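Local structure of endoglucanase FnCel5A (Fervidobacterium nodosum, 3NCO) at residues 23-31 with 40-50; 137-147 with 172-182. The protein probably hydrolyses internal beta-1,4-glucosidic bonds of cellulose as a family 5 endoglucanase. One frame throughout, in Å; residues are numbered along the deposited sequence.

Interaction 1: 23-31 with 40-50; sequences GINMGNALE and VYIEDEYFKII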
loop_
_atom_site.group_PDB
_atom_site.type_symbol
_atom_site.label_atom_id
_atom_site.label_comp_id
_atom_site.label_asym_id
_atom_site.label_seq_id
_atom_site.Cartn_x
_atom_site.Cartn_y
_atom_site.Cartn_z
ATOM N N GLY A 23 3.508 -8.093 5.336
ATOM C CA GLY A 23 4.186 -7.666 4.132
ATOM C C GLY A 23 5.038 -6.441 4.333
ATOM O O GLY A 23 5.177 -5.930 5.478
ATOM N N ILE A 24 5.641 -6.005 3.222
ATOM C CA ILE A 24 6.433 -4.758 3.256
ATOM C C ILE A 24 6.301 -4.007 1.931
ATOM O O ILE A 24 6.060 -4.605 0.889
ATOM C CB ILE A 24 7.889 -5.094 3.618
ATOM C CG1 ILE A 24 8.757 -3.867 4.104
ATOM C CG2 ILE A 24 8.543 -5.907 2.467
ATOM C CD1 ILE A 24 10.040 -4.308 4.622
ATOM N N ASN A 25 6.414 -2.673 1.996
ATOM C CA ASN A 25 6.360 -1.837 0.817
ATOM C C ASN A 25 7.755 -1.661 0.268
ATOM O O ASN A 25 8.681 -1.328 1.024
ATOM C CB ASN A 25 5.853 -0.451 1.210
ATOM C CG ASN A 25 4.344 -0.409 1.395
ATOM O OD1 ASN A 25 3.630 -0.174 0.431
ATOM N ND2 ASN A 25 3.849 -0.689 2.585
HETATM N N MSE A 26 7.833 -1.823 -1.054
HETATM C CA MSE A 26 9.105 -1.634 -1.767
HETATM C C MSE A 26 8.966 -0.286 -2.450
HETATM O O MSE A 26 8.680 -0.184 -3.659
HETATM C CB MSE A 26 9.383 -2.873 -2.637
HETATM C CG MSE A 26 10.353 -3.904 -1.799
HETATM SE SE MSE A 26 12.188 -2.877 -2.484
HETATM C CE MSE A 26 12.235 -0.999 -2.289
ATOM N N GLY A 27 9.111 0.723 -1.601
ATOM C CA GLY A 27 8.867 2.137 -1.904
ATOM C C GLY A 27 10.079 3.016 -2.201
ATOM O O GLY A 27 11.248 2.624 -1.966
ATOM N N ASN A 28 9.744 4.230 -2.654
ATOM C CA ASN A 28 10.712 5.231 -3.092
ATOM C C ASN A 28 11.452 4.825 -4.348
ATOM O O ASN A 28 12.532 5.367 -4.605
ATOM C CB ASN A 28 11.735 5.525 -1.966
ATOM C CG ASN A 28 11.229 6.549 -0.954
ATOM O OD1 ASN A 28 10.172 6.395 -0.381
ATOM N ND2 ASN A 28 12.031 7.567 -0.699
ATOM N N ALA A 29 10.880 3.873 -5.106
ATOM C CA ALA A 29 11.522 3.327 -6.282
ATOM C C ALA A 29 10.659 3.576 -7.539
ATOM O O ALA A 29 10.853 4.591 -8.223
ATOM C CB ALA A 29 11.835 1.813 -6.116
ATOM N N LEU A 30 9.730 2.663 -7.875
ATOM C CA LEU A 30 8.996 2.821 -9.126
ATOM C C LEU A 30 7.941 3.933 -9.056
ATOM O O LEU A 30 7.336 4.217 -10.112
ATOM C CB LEU A 30 8.285 1.531 -9.532
ATOM C CG LEU A 30 9.283 0.515 -10.120
ATOM C CD1 LEU A 30 8.731 -0.941 -9.959
ATOM C CD2 LEU A 30 9.664 0.851 -11.608
ATOM N N GLU A 31 7.672 4.493 -7.886
ATOM C CA GLU A 31 6.767 5.665 -7.815
ATOM C C GLU A 31 7.520 6.998 -7.860
ATOM O O GLU A 31 6.886 8.067 -7.755
ATOM C CB GLU A 31 5.740 5.656 -6.622
ATOM C CG GLU A 31 6.302 6.066 -5.263
ATOM C CD GLU A 31 7.237 5.096 -4.595
ATOM O OE1 GLU A 31 7.915 4.263 -5.238
ATOM O OE2 GLU A 31 7.341 5.172 -3.346
ATOM N N VAL A 40 16.517 5.074 -4.547
ATOM C CA VAL A 40 16.209 3.650 -4.399
ATOM C C VAL A 40 16.008 3.016 -5.753
ATOM O O VAL A 40 15.317 3.562 -6.628
ATOM C CB VAL A 40 14.964 3.434 -3.563
ATOM C CG1 VAL A 40 14.759 1.937 -3.312
ATOM C CG2 VAL A 40 15.089 4.158 -2.222
ATOM N N TYR A 41 16.622 1.846 -5.953
ATOM C CA TYR A 41 16.468 1.172 -7.237
ATOM C C TYR A 41 16.317 -0.284 -6.857
ATOM O O TYR A 41 17.165 -0.809 -6.108
ATOM C CB TYR A 41 17.703 1.368 -8.135
ATOM C CG TYR A 41 17.535 0.635 -9.449
ATOM C CD1 TYR A 41 16.752 1.190 -10.440
ATOM C CD2 TYR A 41 18.132 -0.628 -9.668
ATOM C CE1 TYR A 41 16.536 0.527 -11.663
ATOM C CE2 TYR A 41 17.896 -1.324 -10.874
ATOM C CZ TYR A 41 17.097 -0.726 -11.848
ATOM O OH TYR A 41 16.875 -1.361 -13.061
ATOM N N ILE A 42 15.266 -0.938 -7.353
ATOM C CA ILE A 42 14.966 -2.315 -6.909
ATOM C C ILE A 42 15.944 -3.346 -7.489
ATOM O O ILE A 42 16.011 -3.558 -8.691
ATOM C CB ILE A 42 13.491 -2.704 -7.199
ATOM C CG1 ILE A 42 12.537 -1.655 -6.560
ATOM C CG2 ILE A 42 13.224 -4.167 -6.690
ATOM C CD1 ILE A 42 11.110 -1.774 -6.943
ATOM N N GLU A 43 16.694 -3.960 -6.596
ATOM C CA GLU A 43 17.617 -5.031 -6.948
ATOM C C GLU A 43 16.880 -6.343 -6.859
ATOM O O GLU A 43 16.051 -6.541 -5.974
ATOM C CB GLU A 43 18.869 -5.018 -5.998
ATOM C CG GLU A 43 19.677 -3.674 -6.078
ATOM C CD GLU A 43 20.917 -3.546 -5.084
ATOM O OE1 GLU A 43 21.436 -4.624 -4.609
ATOM O OE2 GLU A 43 21.430 -2.371 -4.800
ATOM N N ASP A 44 17.192 -7.274 -7.771
ATOM C CA ASP A 44 16.512 -8.577 -7.725
ATOM C C ASP A 44 16.738 -9.240 -6.383
ATOM O O ASP A 44 15.852 -9.966 -5.886
ATOM C CB ASP A 44 17.103 -9.495 -8.810
ATOM C CG ASP A 44 16.643 -9.126 -10.219
ATOM O OD1 ASP A 44 15.910 -8.116 -10.387
ATOM O OD2 ASP A 44 17.049 -9.886 -11.167
ATOM N N GLU A 45 17.927 -9.049 -5.804
ATOM C CA GLU A 45 18.273 -9.696 -4.503
ATOM C C GLU A 45 17.335 -9.238 -3.374
ATOM O O GLU A 45 17.157 -9.934 -2.402
ATOM C CB GLU A 45 19.732 -9.446 -4.078
ATOM C CG GLU A 45 19.953 -7.953 -3.690
ATOM C CD GLU A 45 21.399 -7.538 -3.428
ATOM O OE1 GLU A 45 21.809 -7.445 -2.226
ATOM O OE2 GLU A 45 22.145 -7.296 -4.438
ATOM N N TYR A 46 16.732 -8.052 -3.507
ATOM C CA TYR A 46 15.865 -7.544 -2.442
ATOM C C TYR A 46 14.739 -8.515 -2.124
ATOM O O TYR A 46 14.351 -8.667 -0.948
ATOM C CB TYR A 46 15.241 -6.214 -2.842
ATOM C CG TYR A 46 16.189 -5.010 -2.810
ATOM C CD1 TYR A 46 17.483 -5.116 -2.291
ATOM C CD2 TYR A 46 15.734 -3.768 -3.220
ATOM C CE1 TYR A 46 18.338 -3.985 -2.250
ATOM C CE2 TYR A 46 16.547 -2.643 -3.169
ATOM C CZ TYR A 46 17.826 -2.751 -2.656
ATOM O OH TYR A 46 18.640 -1.621 -2.622
ATOM N N PHE A 47 14.216 -9.149 -3.168
ATOM C CA PHE A 47 13.053 -10.073 -2.935
ATOM C C PHE A 47 13.449 -11.365 -2.209
ATOM O O PHE A 47 12.670 -11.884 -1.363
ATOM C CB PHE A 47 12.286 -10.318 -4.226
ATOM C CG PHE A 47 11.740 -9.071 -4.815
ATOM C CD1 PHE A 47 10.727 -8.370 -4.166
ATOM C CD2 PHE A 47 12.242 -8.573 -6.005
ATOM C CE1 PHE A 47 10.213 -7.157 -4.702
ATOM C CE2 PHE A 47 11.759 -7.371 -6.552
ATOM C CZ PHE A 47 10.733 -6.679 -5.911
ATOM N N LYS A 48 14.648 -11.868 -2.498
ATOM C CA LYS A 48 15.174 -13.023 -1.790
ATOM C C LYS A 48 15.408 -12.637 -0.329
ATOM O O LYS A 48 15.084 -13.395 0.565
ATOM C CB LYS A 48 16.485 -13.520 -2.451
ATOM C CG LYS A 48 17.180 -14.635 -1.682
ATOM C CD LYS A 48 18.482 -15.022 -2.368
ATOM C CE LYS A 48 19.257 -16.026 -1.481
ATOM N NZ LYS A 48 20.532 -16.544 -2.061
ATOM N N ILE A 49 15.925 -11.429 -0.108
ATOM C CA ILE A 49 16.158 -10.888 1.259
ATOM C C ILE A 49 14.867 -10.743 2.061
ATOM O O ILE A 49 14.751 -11.157 3.212
ATOM C CB ILE A 49 16.930 -9.565 1.127
ATOM C CG1 ILE A 49 18.362 -9.873 0.661
ATOM C CG2 ILE A 49 16.966 -8.756 2.411
ATOM C CD1 ILE A 49 19.104 -8.686 0.086
ATOM N N ILE A 50 13.892 -10.127 1.426
ATOM C CA ILE A 50 12.588 -9.987 2.049
ATOM C C ILE A 50 11.955 -11.331 2.426
ATOM O O ILE A 50 11.418 -11.507 3.526
ATOM C CB ILE A 50 11.650 -9.146 1.103
ATOM C CG1 ILE A 50 12.172 -7.686 1.011
ATOM C CG2 ILE A 50 10.149 -9.166 1.593
ATOM C CD1 ILE A 50 11.469 -6.842 -0.055
HETATM O O HOH W 1 14.203 6.086 -6.617
#

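Interaction 2: 137-147 with 172-182; sequences LFFEIFNEPAQ and RIVIIDVPNWS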
loop_
_atom_site.group_PDB
_atom_site.type_symbol
_atom_site.label_atom_id
_atom_site.label_comp_id
_atom_site.label_asym_id
_atom_site.label_seq_id
_atom_site.Cartn_x
_atom_site.Cartn_y
_atom_site.Cartn_z
ATOM N N LEU A 137 -0.485 -12.597 -7.552
ATOM C CA LEU A 137 -0.402 -11.166 -7.927
ATOM C C LEU A 137 -1.784 -10.513 -7.750
ATOM O O LEU A 137 -2.747 -10.927 -8.418
ATOM C CB LEU A 137 0.010 -10.989 -9.389
ATOM C CG LEU A 137 0.033 -9.542 -9.912
ATOM C CD1 LEU A 137 1.143 -8.686 -9.221
ATOM C CD2 LEU A 137 0.196 -9.553 -11.440
ATOM N N PHE A 138 -1.808 -9.451 -6.941
ATOM C CA PHE A 138 -3.026 -8.637 -6.692
ATOM C C PHE A 138 -2.887 -7.255 -7.329
ATOM O O PHE A 138 -1.756 -6.729 -7.385
ATOM C CB PHE A 138 -3.208 -8.391 -5.176
ATOM C CG PHE A 138 -3.442 -9.635 -4.361
ATOM C CD1 PHE A 138 -3.581 -10.871 -4.930
ATOM C CD2 PHE A 138 -3.607 -9.517 -2.983
ATOM C CE1 PHE A 138 -3.737 -12.031 -4.117
ATOM C CE2 PHE A 138 -3.807 -10.640 -2.173
ATOM C CZ PHE A 138 -3.849 -11.911 -2.739
ATOM N N PHE A 139 -4.005 -6.663 -7.793
ATOM C CA PHE A 139 -3.954 -5.289 -8.301
ATOM C C PHE A 139 -4.463 -4.322 -7.238
ATOM O O PHE A 139 -5.239 -4.731 -6.364
ATOM C CB PHE A 139 -4.887 -5.127 -9.499
ATOM C CG PHE A 139 -4.465 -5.926 -10.704
ATOM C CD1 PHE A 139 -3.152 -6.402 -10.771
ATOM C CD2 PHE A 139 -5.352 -6.146 -11.799
ATOM C CE1 PHE A 139 -2.708 -7.136 -11.839
ATOM C CE2 PHE A 139 -4.924 -6.868 -12.928
ATOM C CZ PHE A 139 -3.585 -7.354 -12.970
ATOM N N GLU A 140 -4.055 -3.051 -7.301
ATOM C CA GLU A 140 -4.519 -2.050 -6.354
ATOM C C GLU A 140 -4.750 -0.746 -7.116
ATOM O O GLU A 140 -3.777 -0.109 -7.490
ATOM C CB GLU A 140 -3.462 -1.850 -5.272
ATOM C CG GLU A 140 -3.917 -0.754 -4.273
ATOM C CD GLU A 140 -2.941 -0.458 -3.147
ATOM O OE1 GLU A 140 -1.837 -1.043 -3.162
ATOM O OE2 GLU A 140 -3.262 0.356 -2.281
ATOM N N ILE A 141 -6.015 -0.408 -7.391
ATOM C CA ILE A 141 -6.347 0.635 -8.367
ATOM C C ILE A 141 -5.604 1.955 -8.194
ATOM O O ILE A 141 -4.996 2.465 -9.147
ATOM C CB ILE A 141 -7.850 0.914 -8.367
ATOM C CG1 ILE A 141 -8.511 -0.333 -8.956
ATOM C CG2 ILE A 141 -8.193 2.095 -9.328
ATOM C CD1 ILE A 141 -10.052 -0.344 -8.765
ATOM N N PHE A 142 -5.621 2.490 -6.964
ATOM C CA PHE A 142 -4.950 3.770 -6.715
ATOM C C PHE A 142 -4.575 3.946 -5.254
ATOM O O PHE A 142 -5.352 3.618 -4.357
ATOM C CB PHE A 142 -5.770 4.961 -7.229
ATOM C CG PHE A 142 -4.993 6.235 -7.303
ATOM C CD1 PHE A 142 -3.858 6.360 -8.137
ATOM C CD2 PHE A 142 -5.358 7.299 -6.487
ATOM C CE1 PHE A 142 -3.111 7.552 -8.144
ATOM C CE2 PHE A 142 -4.653 8.505 -6.519
ATOM C CZ PHE A 142 -3.537 8.636 -7.333
ATOM N N ASN A 143 -3.400 4.523 -5.035
ATOM C CA ASN A 143 -2.918 4.814 -3.687
ATOM C C ASN A 143 -3.490 6.125 -3.173
ATOM O O ASN A 143 -3.349 7.171 -3.785
ATOM C CB ASN A 143 -1.400 4.964 -3.790
ATOM C CG ASN A 143 -0.759 5.316 -2.477
ATOM O OD1 ASN A 143 -0.217 6.432 -2.305
ATOM N ND2 ASN A 143 -0.858 4.449 -1.572
ATOM N N GLU A 144 -4.122 6.048 -1.993
ATOM C CA GLU A 144 -4.523 7.304 -1.300
ATOM C C GLU A 144 -5.264 8.323 -2.184
ATOM O O GLU A 144 -4.734 9.373 -2.503
ATOM C CB GLU A 144 -3.288 7.954 -0.667
ATOM C CG GLU A 144 -2.770 7.115 0.468
ATOM C CD GLU A 144 -1.615 7.731 1.186
ATOM O OE1 GLU A 144 -1.141 8.810 0.779
ATOM O OE2 GLU A 144 -1.105 7.140 2.138
ATOM N N PRO A 145 -6.502 8.011 -2.572
ATOM C CA PRO A 145 -7.280 9.036 -3.188
ATOM C C PRO A 145 -7.317 10.202 -2.235
ATOM O O PRO A 145 -7.283 9.973 -1.005
ATOM C CB PRO A 145 -8.685 8.420 -3.219
ATOM C CG PRO A 145 -8.415 6.981 -3.426
ATOM C CD PRO A 145 -7.296 6.770 -2.388
ATOM N N ALA A 146 -7.321 11.422 -2.768
ATOM C CA ALA A 146 -7.331 12.651 -1.924
ATOM C C ALA A 146 -7.488 13.898 -2.739
ATOM O O ALA A 146 -7.645 13.828 -3.945
ATOM C CB ALA A 146 -6.055 12.769 -1.112
ATOM N N GLN A 147 -7.556 15.050 -2.045
ATOM C CA GLN A 147 -7.627 16.328 -2.727
ATOM C C GLN A 147 -8.889 16.360 -3.546
ATOM O O GLN A 147 -9.954 16.129 -2.988
ATOM C CB GLN A 147 -6.358 16.641 -3.540
ATOM C CG GLN A 147 -5.150 16.825 -2.588
ATOM C CD GLN A 147 -3.976 17.452 -3.320
ATOM O OE1 GLN A 147 -4.068 18.591 -3.801
ATOM N NE2 GLN A 147 -2.886 16.720 -3.438
ATOM N N ARG A 172 -9.252 -11.848 -10.169
ATOM C CA ARG A 172 -8.058 -11.378 -9.467
ATOM C C ARG A 172 -8.441 -10.423 -8.363
ATOM O O ARG A 172 -9.329 -9.565 -8.529
ATOM C CB ARG A 172 -7.079 -10.668 -10.402
ATOM C CG ARG A 172 -5.675 -10.488 -9.743
ATOM C CD ARG A 172 -4.700 -9.827 -10.723
ATOM N NE ARG A 172 -4.538 -10.669 -11.938
ATOM C CZ ARG A 172 -3.826 -11.806 -12.003
ATOM N NH1 ARG A 172 -3.139 -12.244 -10.935
ATOM N NH2 ARG A 172 -3.803 -12.482 -13.141
ATOM N N ILE A 173 -7.761 -10.568 -7.241
ATOM C CA ILE A 173 -7.990 -9.630 -6.149
ATOM C C ILE A 173 -7.676 -8.179 -6.580
ATOM O O ILE A 173 -6.597 -7.906 -7.116
ATOM C CB ILE A 173 -7.175 -10.003 -4.939
ATOM C CG1 ILE A 173 -7.702 -11.312 -4.329
ATOM C CG2 ILE A 173 -7.207 -8.839 -3.915
ATOM C CD1 ILE A 173 -9.045 -11.206 -3.649
ATOM N N VAL A 174 -8.601 -7.250 -6.321
ATOM C CA VAL A 174 -8.327 -5.843 -6.557
ATOM C C VAL A 174 -8.520 -5.124 -5.223
ATOM O O VAL A 174 -9.576 -5.288 -4.557
ATOM C CB VAL A 174 -9.294 -5.267 -7.625
ATOM C CG1 VAL A 174 -9.203 -3.676 -7.730
ATOM C CG2 VAL A 174 -9.024 -5.991 -8.952
ATOM N N ILE A 175 -7.519 -4.330 -4.829
ATOM C CA ILE A 175 -7.540 -3.638 -3.533
ATOM C C ILE A 175 -8.023 -2.215 -3.768
ATOM O O ILE A 175 -7.492 -1.516 -4.636
ATOM C CB ILE A 175 -6.129 -3.612 -2.911
ATOM C CG1 ILE A 175 -5.781 -5.030 -2.447
ATOM C CG2 ILE A 175 -6.019 -2.648 -1.697
ATOM C CD1 ILE A 175 -4.306 -5.268 -2.407
ATOM N N ILE A 176 -9.026 -1.836 -2.976
ATOM C CA ILE A 176 -9.650 -0.511 -3.029
ATOM C C ILE A 176 -9.247 0.341 -1.819
ATOM O O ILE A 176 -9.531 -0.024 -0.666
ATOM C CB ILE A 176 -11.227 -0.646 -3.023
ATOM C CG1 ILE A 176 -11.672 -1.647 -4.072
ATOM C CG2 ILE A 176 -11.908 0.699 -3.177
ATOM C CD1 ILE A 176 -11.132 -1.399 -5.485
ATOM N N ASP A 177 -8.565 1.454 -2.070
ATOM C CA ASP A 177 -8.141 2.356 -0.986
ATOM C C ASP A 177 -9.264 3.219 -0.462
ATOM O O ASP A 177 -10.083 3.704 -1.187
ATOM C CB ASP A 177 -7.028 3.309 -1.471
ATOM C CG ASP A 177 -5.631 2.559 -1.602
ATOM O OD1 ASP A 177 -5.621 1.411 -2.128
ATOM O OD2 ASP A 177 -4.570 3.149 -1.254
ATOM N N VAL A 178 -9.226 3.393 0.830
ATOM C CA VAL A 178 -10.033 4.403 1.539
ATOM C C VAL A 178 -9.601 5.787 1.026
ATOM O O VAL A 178 -8.389 6.004 0.783
ATOM C CB VAL A 178 -9.751 4.204 3.041
ATOM C CG1 VAL A 178 -10.383 5.354 3.798
ATOM C CG2 VAL A 178 -10.393 2.872 3.432
ATOM N N PRO A 179 -10.569 6.711 0.840
ATOM C CA PRO A 179 -10.247 8.048 0.282
ATOM C C PRO A 179 -9.653 8.959 1.372
ATOM O O PRO A 179 -9.301 8.470 2.463
ATOM C CB PRO A 179 -11.579 8.552 -0.273
ATOM C CG PRO A 179 -12.616 7.869 0.627
ATOM C CD PRO A 179 -12.019 6.561 1.142
ATOM N N ASN A 180 -9.468 10.256 1.046
ATOM C CA ASN A 180 -8.840 11.222 1.968
ATOM C C ASN A 180 -7.536 10.687 2.566
ATOM O O ASN A 180 -7.349 10.585 3.789
ATOM C CB ASN A 180 -9.811 11.672 3.057
ATOM C CG ASN A 180 -9.613 13.126 3.431
ATOM O OD1 ASN A 180 -10.353 14.006 2.977
ATOM N ND2 ASN A 180 -8.614 13.390 4.272
ATOM N N TRP A 181 -6.622 10.366 1.658
ATOM C CA TRP A 181 -5.295 9.828 2.037
ATOM C C TRP A 181 -5.359 8.458 2.704
ATOM O O TRP A 181 -4.363 8.050 3.351
ATOM C CB TRP A 181 -4.558 10.786 2.986
ATOM C CG TRP A 181 -4.480 12.123 2.471
ATOM C CD1 TRP A 181 -5.144 13.252 2.938
ATOM C CD2 TRP A 181 -3.689 12.544 1.387
ATOM N NE1 TRP A 181 -4.792 14.332 2.194
ATOM C CE2 TRP A 181 -3.897 13.939 1.236
ATOM C CE3 TRP A 181 -2.803 11.901 0.541
ATOM C CZ2 TRP A 181 -3.267 14.681 0.254
ATOM C CZ3 TRP A 181 -2.171 12.644 -0.455
ATOM C CH2 TRP A 181 -2.394 14.020 -0.574
ATOM N N SER A 182 -6.512 7.777 2.616
ATOM C CA SER A 182 -6.648 6.443 3.217
ATOM C C SER A 182 -6.555 6.482 4.771
ATOM O O SER A 182 -6.264 5.479 5.436
ATOM C CB SER A 182 -5.709 5.447 2.465
ATOM O OG SER A 182 -5.989 5.587 1.045
HETATM O O HOH W 2 -7.145 1.325 -4.655
HETATM O O HOH W 3 -8.219 15.007 0.717
#

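Interaction 1: 23-31 with 40-50
Two bends, at chi2 (-86°) and chi3 (50°), curl the selenomethionine side chain of M26 between V40, Y46 and I50, and its atoms are shared out among them. The atom CG rests against I50 CD1 at 3.6 Å. SE comes to 3.7 Å from Y46 CD2, an oblique Met-aromatic contact in which the two side chains cross at about a right angle, while CE ends 4.0 Å from V40 CG1. Either side of M26 in sequence, aliphatic groups carry the packing on. I24 CG2 touches I50 CG2 at 3.7 Å, and A29 CB sits 3.6 Å from I42 CG1; I42 CD1 reaches on to L30 CD1. No direct hydrogen bond links the segments. One water instead donates to N28 O and V40 O, while V40 CB lies close against that same N28 carbonyl. E31 braces the turn by accepting from N28 N (2.7 Å to OE2) and A29 N. Beyond the pair, V58 of strand 57-60 backs M26 and F47, and F295 meets the Y46 ring. This apolar seam joins strand 22-25 to helix 44-53, the opening strand and helix of a beta-alpha-beta crossover in the TIM barrel.

Interaction 2: 137-147 with 172-182
R172 grips the start of strand 137-140 in two ways: its CD lies over the centre of the F139 ring, 3.4 Å from the centroid, and its NH1 donates to L137 O at 2.9 Å, nearly straight at 165° and in the guanidinium plane. The bend at chi3 (-60°) turns the guanidinium back toward that carbonyl. A lysine in its place, with a single ammonium, would probably be unable to serve both L137 O and N169, which binds NE, leaving one acceptor without its mate. F139 N donates to I173 O and F139 O accepts from I175 N, so F139 brackets V174 in a parallel ladder that continues with E140 beside I175. At the end of strand 174-177, D177 OD2 accepts from E144 N at 3.0 Å, above the carboxylate plane; in the loops beyond, P145 O accepts from W181 N. A146 CB sits over the W181 six-membered ring, with E144 OE1 at the ring edge. In the next shell, R59 salt-bridges E140 and H203 binds E144 OE2. N143-E144-P145 matches the Asn-Glu-Pro motif carrying the acid/base glutamate in family 5, so D177 and W181 probably help place E144. E140 OE2 and D177 OD1 lie 2.6 Å apart, suggesting that one of these buried acids probably holds a proton.

Both interactions belong to the same eight-stranded barrel, their centres about 20 Å apart and their nearest atoms about 7 Å, without touching. Interaction 1 ties a strand to the helix that follows it, so its chemistry is that of the layer between sheet and helices: aliphatic groups and a selenium atom packed against aliphatic and aromatic side chains, with one water joining the two segments at their loop ends. Interaction 2 pairs two neighbouring strands and the loops that leave them, which brings in backbone ladder bonds, buried carboxylates and an arginine. Both are largely buried, but 137-147 with 172-182 also includes exposed residues, Q147 and W181, at its loop end. R59 reaches both strands, hydrogen-bonding N25 of strand 22-25 and forming a salt bridge with E140 of strand 137-140.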